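Long-range contacts in alkylpurine DNA glycosylase AlkC (Pseudomonas fluorescens, PDB 5VI0), which excises alkylated purine bases from DNA as a base excision repair glycosylase that works without flipping the damaged nucleotide: residues Leu22-Ser27 / Arg86-Phe91; Leu79-Ala84 / Lys116-Phe121. All coordinates share one frame; numbering follows the deposited sequence.

In the fold
Interactions 1 and 2 lie side by side in the N-terminal helical part of the chain, their centres about 12 Å apart, and their segments alternate along the sequence. Residues 79-84 lie on helix 73-83, and the chain runs on through Pro85 into 86-91. One continuous strip of chain therefore leans on helix 108-118 in interaction 2 and then on helix 19-32 in interaction 1. Both contacts reach the pocket that holds polyethylene glycol, interaction 1 through Ser89, Gly90 and Phe91, interaction 2 through Thr120 and Phe121. The nearest atoms lie about 8 Å from the bound DNA in interaction 1 and about 14 Å in interaction 2.

Interaction 1. Residues Leu22-Ser27 / Arg86-Phe91; sequences LQHIAS and RLNSGF. With P4K (polyethylene glycol), chain G.
His24 projects from helix 19-32 onto the loop 86-91, which meets its imidazole first with a carbonyl and then with an amide. Arg86 presents its backbone O at the ring edge, 3.7 Å from NE2 of His24, while its guanidinium turns back to a salt bridge with Glu28, further along the same helix. Leu87 sets its CA near that edge too, and sends CD2 down to CG1 of Ile25 at 4.1 Å, a light apolar touch whose surroundings are filled by Phe95 and, beside Ile25, Val92. Asn88 then bends over the imidazole: its ND2 sits above one face, toward the rim, 3.3 Å from CD2 of His24. Amide and ring planes are 33° apart, a tilted lid instead of a flat stack, and no hydrogen bond joins them. CG of His24 stands anti to the backbone N (chi1 167°), which carries the ring out to meet the loop. Asn88 OD1 is engaged by Arg21 of helix 19-32, which helps to fix the amide over the ring. Beyond it the loop turns from the helix to the ligand. Gly90 N comes within 3.2 Å of C9 of the polyethylene glycol, and Phe91 N makes a weak hydrogen bond of 3.4 Å to O6 of the same ligand. A helix-to-loop contact thus backs one wall of the ligand pocket, at the surface of the N-terminal helical part of the glycosylase.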
loop_
_atom_site.group_PDB
_atom_site.type_symbol
_atom_site.label_atom_id
_atom_site.label_comp_id
_atom_site.label_asym_id
_atom_site.label_seq_id
_atom_site.Cartn_x
_atom_site.Cartn_y
_atom_site.Cartn_z
ATOM N N LEU A 22 -25.540 -14.902 -5.966
ATOM C CA LEU A 22 -25.387 -16.080 -6.822
ATOM C C LEU A 22 -26.552 -16.194 -7.802
ATOM O O LEU A 22 -26.356 -16.484 -8.993
ATOM C CB LEU A 22 -25.277 -17.343 -5.970
ATOM C CG LEU A 22 -24.027 -17.437 -5.090
ATOM C CD1 LEU A 22 -24.046 -18.704 -4.246
ATOM C CD2 LEU A 22 -22.777 -17.389 -5.944
ATOM N N GLN A 23 -27.767 -15.930 -7.327
ATOM C CA GLN A 23 -28.932 -15.950 -8.202
ATOM C C GLN A 23 -28.879 -14.823 -9.226
ATOM O O GLN A 23 -29.327 -15.001 -10.366
ATOM C CB GLN A 23 -30.201 -15.862 -7.366
ATOM C CG GLN A 23 -30.365 -17.030 -6.433
ATOM C CD GLN A 23 -31.530 -16.852 -5.492
ATOM O OE1 GLN A 23 -32.019 -15.738 -5.305
ATOM N NE2 GLN A 23 -31.984 -17.952 -4.894
ATOM N N HIS A 24 -28.334 -13.659 -8.842
ATOM C CA HIS A 24 -28.140 -12.577 -9.805
ATOM C C HIS A 24 -27.172 -12.993 -10.903
ATOM O O HIS A 24 -27.422 -12.771 -12.096
ATOM C CB HIS A 24 -27.624 -11.331 -9.094
ATOM C CG HIS A 24 -27.095 -10.275 -10.021
ATOM N ND1 HIS A 24 -27.901 -9.576 -10.894
ATOM C CD2 HIS A 24 -25.841 -9.796 -10.205
ATOM C CE1 HIS A 24 -27.170 -8.706 -11.569
ATOM N NE2 HIS A 24 -25.916 -8.823 -11.172
ATOM N N ILE A 25 -26.053 -13.603 -10.511
ATOM C CA ILE A 25 -25.059 -14.059 -11.472
ATOM C C ILE A 25 -25.645 -15.111 -12.407
ATOM O O ILE A 25 -25.413 -15.082 -13.620
ATOM C CB ILE A 25 -23.831 -14.589 -10.720
ATOM C CG1 ILE A 25 -23.136 -13.427 -10.006
ATOM C CG2 ILE A 25 -22.930 -15.348 -11.681
ATOM C CD1 ILE A 25 -22.099 -13.830 -8.995
ATOM N N ALA A 26 -26.422 -16.050 -11.868
ATOM C CA ALA A 26 -27.004 -17.067 -12.737
ATOM C C ALA A 26 -28.064 -16.473 -13.659
ATOM O O ALA A 26 -28.236 -16.947 -14.791
ATOM C CB ALA A 26 -27.596 -18.210 -11.907
ATOM N N SER A 27 -28.787 -15.449 -13.196
ATOM C CA SER A 27 -29.768 -14.804 -14.059
ATOM C C SER A 27 -29.086 -14.120 -15.234
ATOM O O SER A 27 -29.473 -14.310 -16.396
ATOM C CB SER A 27 -30.596 -13.801 -13.263
ATOM O OG SER A 27 -31.953 -14.189 -13.241
ATOM N N ARG A 86 -22.618 -6.613 -17.012
ATOM C CA ARG A 86 -23.934 -6.812 -16.420
ATOM C C ARG A 86 -23.892 -7.029 -14.911
ATOM O O ARG A 86 -24.939 -6.943 -14.263
ATOM C CB ARG A 86 -24.631 -7.997 -17.095
ATOM C CG ARG A 86 -24.566 -7.969 -18.621
ATOM C CD ARG A 86 -25.343 -9.130 -19.227
ATOM N NE ARG A 86 -26.763 -9.076 -18.878
ATOM C CZ ARG A 86 -27.759 -8.973 -19.757
ATOM N NH1 ARG A 86 -27.503 -8.926 -21.057
ATOM N NH2 ARG A 86 -29.017 -8.929 -19.330
ATOM N N LEU A 87 -22.722 -7.296 -14.340
ATOM C CA LEU A 87 -22.597 -7.516 -12.907
ATOM C C LEU A 87 -22.685 -6.199 -12.143
ATOM O O LEU A 87 -22.140 -5.171 -12.571
ATOM C CB LEU A 87 -21.269 -8.207 -12.607
ATOM C CG LEU A 87 -21.061 -9.531 -13.323
ATOM C CD1 LEU A 87 -19.602 -9.954 -13.225
ATOM C CD2 LEU A 87 -21.969 -10.592 -12.719
ATOM N N ASN A 88 -23.360 -6.232 -10.990
ATOM C CA ASN A 88 -23.608 -4.980 -10.271
ATOM C C ASN A 88 -22.308 -4.322 -9.816
ATOM O O ASN A 88 -22.159 -3.100 -9.907
ATOM C CB ASN A 88 -24.540 -5.206 -9.073
ATOM C CG ASN A 88 -24.637 -6.680 -8.640
ATOM O OD1 ASN A 88 -23.635 -7.406 -8.573
ATOM N ND2 ASN A 88 -25.861 -7.116 -8.327
ATOM N N SER A 89 -21.332 -5.121 -9.393
ATOM C CA SER A 89 -20.260 -4.650 -8.531
ATOM C C SER A 89 -18.870 -5.028 -9.037
ATOM O O SER A 89 -18.632 -6.153 -9.485
ATOM C CB SER A 89 -20.466 -5.207 -7.112
ATOM O OG SER A 89 -19.239 -5.581 -6.515
ATOM N N GLY A 90 -17.936 -4.094 -8.890
ATOM C CA GLY A 90 -16.544 -4.390 -9.204
ATOM C C GLY A 90 -15.941 -5.452 -8.303
ATOM O O GLY A 90 -15.145 -6.281 -8.751
ATOM N N PHE A 91 -16.303 -5.444 -7.024
ATOM C CA PHE A 91 -15.849 -6.501 -6.131
ATOM C C PHE A 91 -16.361 -7.866 -6.596
ATOM O O PHE A 91 -15.607 -8.843 -6.670
ATOM C CB PHE A 91 -16.309 -6.194 -4.712
ATOM C CG PHE A 91 -15.680 -7.061 -3.670
ATOM C CD1 PHE A 91 -16.220 -8.286 -3.350
ATOM C CD2 PHE A 91 -14.556 -6.642 -2.994
ATOM C CE1 PHE A 91 -15.635 -9.077 -2.374
ATOM C CE2 PHE A 91 -13.978 -7.429 -2.023
ATOM C CZ PHE A 91 -14.515 -8.640 -1.710
HETATM O O1 P4K G . -12.131 5.257 -12.068
HETATM C C1 P4K G . -12.420 4.720 -10.793
HETATM C C2 P4K G . -11.685 3.392 -10.555
HETATM O O2 P4K G . -12.500 2.502 -9.820
HETATM C C3 P4K G . -12.534 1.160 -10.254
HETATM C C4 P4K G . -13.975 0.616 -10.191
HETATM O O3 P4K G . -14.241 -0.362 -11.174
HETATM C C5 P4K G . -15.348 -0.142 -12.031
HETATM C C6 P4K G . -16.600 0.244 -11.227
HETATM O O4 P4K G . -17.639 -0.682 -11.439
HETATM C C7 P4K G . -18.630 -0.790 -10.438
HETATM C C8 P4K G . -18.012 -0.774 -9.032
HETATM O O5 P4K G . -19.041 -0.596 -8.083
HETATM C C9 P4K G . -19.223 -1.657 -7.179
HETATM C C10 P4K G . -18.332 -1.521 -5.936
HETATM O O6 P4K G . -17.199 -2.361 -5.950
HETATM C C11 P4K G . -15.970 -1.670 -6.047
HETATM C C12 P4K G . -14.818 -2.492 -5.452
HETATM O O7 P4K G . -13.918 -2.787 -6.498
HETATM C C13 P4K G . -13.261 -4.036 -6.458
HETATM C C14 P4K G . -11.820 -3.810 -5.995
HETATM O O8 P4K G . -11.171 -5.017 -5.677
HETATM C C15 P4K G . -11.457 -5.585 -4.429
HETATM C C16 P4K G . -10.925 -4.682 -3.322
HETATM C C17 P4K G . -11.063 -4.554 -0.982
HETATM C C18 P4K G . -10.227 -5.178 0.143
HETATM C C19 P4K G . -7.919 -5.076 0.701
HETATM C C20 P4K G . -7.476 -4.763 2.137
HETATM C C21 P4K G . -6.954 -2.491 2.739
HETATM C C22 P4K G . -7.603 -1.239 2.141
HETATM C C23 P4K G . -9.029 0.340 3.227
HETATM C C24 P4K G . -9.366 0.323 4.717
HETATM C C25 P4K G . -11.134 -1.143 5.177
HETATM C C26 P4K G . -12.587 -1.114 5.632
HETATM C C27 P4K G . -14.108 -1.713 3.950
HETATM C C28 P4K G . -15.485 -1.170 3.556
HETATM C C29 P4K G . -16.581 0.637 4.644
HETATM C C30 P4K G . -16.522 2.161 4.772
HETATM O O10 P4K G . -9.091 -4.378 0.371
HETATM O O11 P4K G . -7.924 -3.489 2.531
HETATM O O12 P4K G . -7.765 -0.253 3.127
HETATM O O13 P4K G . -10.741 0.172 4.933
HETATM O O14 P4K G . -13.374 -0.688 4.557
HETATM O O15 P4K G . -15.556 0.215 3.780
HETATM O O9 P4K G . -10.964 -5.380 -2.111
#

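Interaction 2. Residues Leu79-Ala84 / Lys116-Phe121; sequences LLYALA and KYFTTF. With P4K (polyethylene glycol), chain G.
Tyr81 and Tyr117 lie almost flat against each other where helix 73-83 meets helix 108-118. Their ring planes differ by only 5° and their centroids are 4.1 Å apart, an offset stack in which CD2 of each ring sits over the centre of the other. With chi1 at 170°, the Tyr117 ring swings away from its own backbone N and across to the facing helix, bringing its hydroxyl past the Tyr81 ring to the backbone. There Tyr117 OH donates a hydrogen bond of 2.8 Å to Tyr81 O, approaching from above the carbonyl plane, so the tyrosine is held at its tip as well as on its face.

Phe118 pushes its CZ into the notch between CB of Leu80, 3.6 Å away, and CD1 of Tyr81. Tyr81 and Phe118 form an offset edge-to-face pair, the edge of Tyr81 toward the face of Phe118 and the two planes 65° apart, completing a three-ring aromatic cluster. The small bump is Ala84. Its methyl drops into the dip between Tyr117, Phe118 and Phe121, meeting the Phe118 ring near its edge but lying over the face of Phe121. CB of Ala84 is 3.8 Å from the centroid of the Phe121 ring, a CH-pi contact. Phe121 in turn brings its edge, at CE2, over the other face of Tyr117, so that one face of this tyrosine is stacked and the other is met edge-on.

Helix 95-103 lies against the same core, with Leu96 touching Leu80 and Ala84, and Val100 touching Phe118. Helix 19-32 packs on Leu79, Ala82 and Leu83, and helix 152-161 meets Thr119 and Thr120 of the segment 116-121.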
loop_
_atom_site.group_PDB
_atom_site.type_symbol
_atom_site.label_atom_id
_atom_site.label_comp_id
_atom_site.label_asym_id
_atom_site.label_seq_id
_atom_site.Cartn_x
_atom_site.Cartn_y
_atom_site.Cartn_z
ATOM N N LEU A 79 -18.640 -15.630 -23.645
ATOM C CA LEU A 79 -19.732 -15.398 -22.707
ATOM C C LEU A 79 -19.287 -14.520 -21.539
ATOM O O LEU A 79 -20.042 -13.653 -21.074
ATOM C CB LEU A 79 -20.261 -16.727 -22.189
ATOM C CG LEU A 79 -20.568 -17.761 -23.256
ATOM C CD1 LEU A 79 -20.736 -19.070 -22.559
ATOM C CD2 LEU A 79 -21.833 -17.371 -24.046
ATOM N N LEU A 80 -18.067 -14.730 -21.044
ATOM C CA LEU A 80 -17.630 -13.962 -19.886
ATOM C C LEU A 80 -17.453 -12.486 -20.233
ATOM O O LEU A 80 -17.751 -11.618 -19.407
ATOM C CB LEU A 80 -16.350 -14.569 -19.309
ATOM C CG LEU A 80 -16.625 -15.912 -18.611
ATOM C CD1 LEU A 80 -15.359 -16.504 -18.004
ATOM C CD2 LEU A 80 -17.733 -15.785 -17.550
ATOM N N TYR A 81 -16.987 -12.175 -21.450
ATOM C CA TYR A 81 -16.921 -10.775 -21.868
ATOM C C TYR A 81 -18.306 -10.147 -21.835
ATOM O O TYR A 81 -18.475 -9.024 -21.351
ATOM C CB TYR A 81 -16.326 -10.636 -23.274
ATOM C CG TYR A 81 -14.800 -10.606 -23.378
ATOM C CD1 TYR A 81 -14.008 -11.521 -22.688
ATOM C CD2 TYR A 81 -14.157 -9.682 -24.213
ATOM C CE1 TYR A 81 -12.621 -11.512 -22.811
ATOM C CE2 TYR A 81 -12.762 -9.662 -24.342
ATOM C CZ TYR A 81 -11.998 -10.581 -23.634
ATOM O OH TYR A 81 -10.615 -10.581 -23.745
ATOM N N ALA A 82 -19.312 -10.863 -22.340
ATOM C CA ALA A 82 -20.665 -10.332 -22.309
ATOM C C ALA A 82 -21.195 -10.236 -20.884
ATOM O O ALA A 82 -21.998 -9.340 -20.582
ATOM C CB ALA A 82 -21.590 -11.186 -23.182
ATOM N N LEU A 83 -20.750 -11.132 -19.992
ATOM C CA LEU A 83 -21.237 -11.091 -18.621
ATOM C C LEU A 83 -20.716 -9.862 -17.883
ATOM O O LEU A 83 -21.460 -9.228 -17.130
ATOM C CB LEU A 83 -20.844 -12.374 -17.884
ATOM C CG LEU A 83 -21.449 -12.563 -16.483
ATOM C CD1 LEU A 83 -22.966 -12.556 -16.530
ATOM C CD2 LEU A 83 -20.970 -13.850 -15.824
ATOM N N ALA A 84 -19.446 -9.509 -18.096
ATOM C CA ALA A 84 -18.787 -8.493 -17.275
ATOM C C ALA A 84 -19.609 -7.219 -17.099
ATOM O O ALA A 84 -19.862 -6.835 -15.946
ATOM C CB ALA A 84 -17.399 -8.186 -17.858
ATOM N N LYS A 116 -6.823 -7.800 -19.356
ATOM C CA LYS A 116 -6.848 -6.393 -19.739
ATOM C C LYS A 116 -8.279 -5.884 -19.882
ATOM O O LYS A 116 -8.575 -4.737 -19.542
ATOM C CB LYS A 116 -6.068 -6.200 -21.039
ATOM C CG LYS A 116 -5.999 -4.772 -21.558
ATOM C CD LYS A 116 -5.514 -4.783 -23.000
ATOM C CE LYS A 116 -5.195 -3.394 -23.526
ATOM N NZ LYS A 116 -4.542 -3.502 -24.884
ATOM N N TYR A 117 -9.180 -6.731 -20.369
ATOM C CA TYR A 117 -10.573 -6.331 -20.495
ATOM C C TYR A 117 -11.315 -6.425 -19.162
ATOM O O TYR A 117 -12.061 -5.507 -18.791
ATOM C CB TYR A 117 -11.233 -7.190 -21.573
ATOM C CG TYR A 117 -12.734 -7.070 -21.668
ATOM C CD1 TYR A 117 -13.325 -6.077 -22.438
ATOM C CD2 TYR A 117 -13.561 -7.975 -21.011
ATOM C CE1 TYR A 117 -14.711 -5.980 -22.542
ATOM C CE2 TYR A 117 -14.942 -7.884 -21.102
ATOM C CZ TYR A 117 -15.509 -6.890 -21.872
ATOM O OH TYR A 117 -16.875 -6.806 -21.962
ATOM N N PHE A 118 -11.100 -7.505 -18.410
ATOM C CA PHE A 118 -11.847 -7.701 -17.175
ATOM C C PHE A 118 -11.497 -6.652 -16.122
ATOM O O PHE A 118 -12.366 -6.251 -15.331
ATOM C CB PHE A 118 -11.587 -9.098 -16.623
ATOM C CG PHE A 118 -12.309 -10.189 -17.355
ATOM C CD1 PHE A 118 -13.601 -9.990 -17.822
ATOM C CD2 PHE A 118 -11.691 -11.423 -17.576
ATOM C CE1 PHE A 118 -14.271 -11.006 -18.499
ATOM C CE2 PHE A 118 -12.352 -12.433 -18.247
ATOM C CZ PHE A 118 -13.648 -12.225 -18.705
ATOM N N THR A 119 -10.232 -6.213 -16.076
ATOM C CA THR A 119 -9.804 -5.315 -15.005
ATOM C C THR A 119 -10.576 -3.991 -15.018
ATOM O O THR A 119 -10.708 -3.363 -13.965
ATOM C CB THR A 119 -8.277 -5.069 -15.080
ATOM O OG1 THR A 119 -7.753 -4.797 -13.771
ATOM C CG2 THR A 119 -7.920 -3.908 -16.018
ATOM N N THR A 120 -11.127 -3.576 -16.169
ATOM C CA THR A 120 -11.877 -2.319 -16.218
ATOM C C THR A 120 -13.220 -2.404 -15.507
ATOM O O THR A 120 -13.819 -1.361 -15.234
ATOM C CB THR A 120 -12.097 -1.862 -17.667
ATOM O OG1 THR A 120 -12.892 -2.824 -18.368
ATOM C CG2 THR A 120 -10.753 -1.696 -18.409
ATOM N N PHE A 121 -13.705 -3.606 -15.199
ATOM C CA PHE A 121 -14.967 -3.793 -14.489
ATOM C C PHE A 121 -14.775 -4.040 -13.000
ATOM O O PHE A 121 -15.759 -4.112 -12.261
ATOM C CB PHE A 121 -15.752 -4.953 -15.110
ATOM C CG PHE A 121 -16.119 -4.725 -16.550
ATOM C CD1 PHE A 121 -17.307 -4.080 -16.881
ATOM C CD2 PHE A 121 -15.273 -5.143 -17.573
ATOM C CE1 PHE A 121 -17.647 -3.862 -18.205
ATOM C CE2 PHE A 121 -15.605 -4.926 -18.899
ATOM C CZ PHE A 121 -16.797 -4.283 -19.219
HETATM O O1 P4K G . -12.131 5.257 -12.068
HETATM C C1 P4K G . -12.420 4.720 -10.793
HETATM C C2 P4K G . -11.685 3.392 -10.555
HETATM O O2 P4K G . -12.500 2.502 -9.820
HETATM C C3 P4K G . -12.534 1.160 -10.254
HETATM C C4 P4K G . -13.975 0.616 -10.191
HETATM O O3 P4K G . -14.241 -0.362 -11.174
HETATM C C5 P4K G . -15.348 -0.142 -12.031
HETATM C C6 P4K G . -16.600 0.244 -11.227
HETATM O O4 P4K G . -17.639 -0.682 -11.439
HETATM C C7 P4K G . -18.630 -0.790 -10.438
HETATM C C8 P4K G . -18.012 -0.774 -9.032
HETATM O O5 P4K G . -19.041 -0.596 -8.083
HETATM C C9 P4K G . -19.223 -1.657 -7.179
HETATM C C10 P4K G . -18.332 -1.521 -5.936
HETATM O O6 P4K G . -17.199 -2.361 -5.950
HETATM C C11 P4K G . -15.970 -1.670 -6.047
HETATM C C12 P4K G . -14.818 -2.492 -5.452
HETATM O O7 P4K G . -13.918 -2.787 -6.498
HETATM C C13 P4K G . -13.261 -4.036 -6.458
HETATM C C14 P4K G . -11.820 -3.810 -5.995
HETATM O O8 P4K G . -11.171 -5.017 -5.677
HETATM C C15 P4K G . -11.457 -5.585 -4.429
HETATM C C16 P4K G . -10.925 -4.682 -3.322
HETATM C C17 P4K G . -11.063 -4.554 -0.982
HETATM C C18 P4K G . -10.227 -5.178 0.143
HETATM C C19 P4K G . -7.919 -5.076 0.701
HETATM C C20 P4K G . -7.476 -4.763 2.137
HETATM C C21 P4K G . -6.954 -2.491 2.739
HETATM C C22 P4K G . -7.603 -1.239 2.141
HETATM C C23 P4K G . -9.029 0.340 3.227
HETATM C C24 P4K G . -9.366 0.323 4.717
HETATM C C25 P4K G . -11.134 -1.143 5.177
HETATM C C26 P4K G . -12.587 -1.114 5.632
HETATM C C27 P4K G . -14.108 -1.713 3.950
HETATM C C28 P4K G . -15.485 -1.170 3.556
HETATM C C29 P4K G . -16.581 0.637 4.644
HETATM C C30 P4K G . -16.522 2.161 4.772
HETATM O O10 P4K G . -9.091 -4.378 0.371
HETATM O O11 P4K G . -7.924 -3.489 2.531
HETATM O O12 P4K G . -7.765 -0.253 3.127
HETATM O O13 P4K G . -10.741 0.172 4.933
HETATM O O14 P4K G . -13.374 -0.688 4.557
HETATM O O15 P4K G . -15.556 0.215 3.780
HETATM O O9 P4K G . -10.964 -5.380 -2.111
#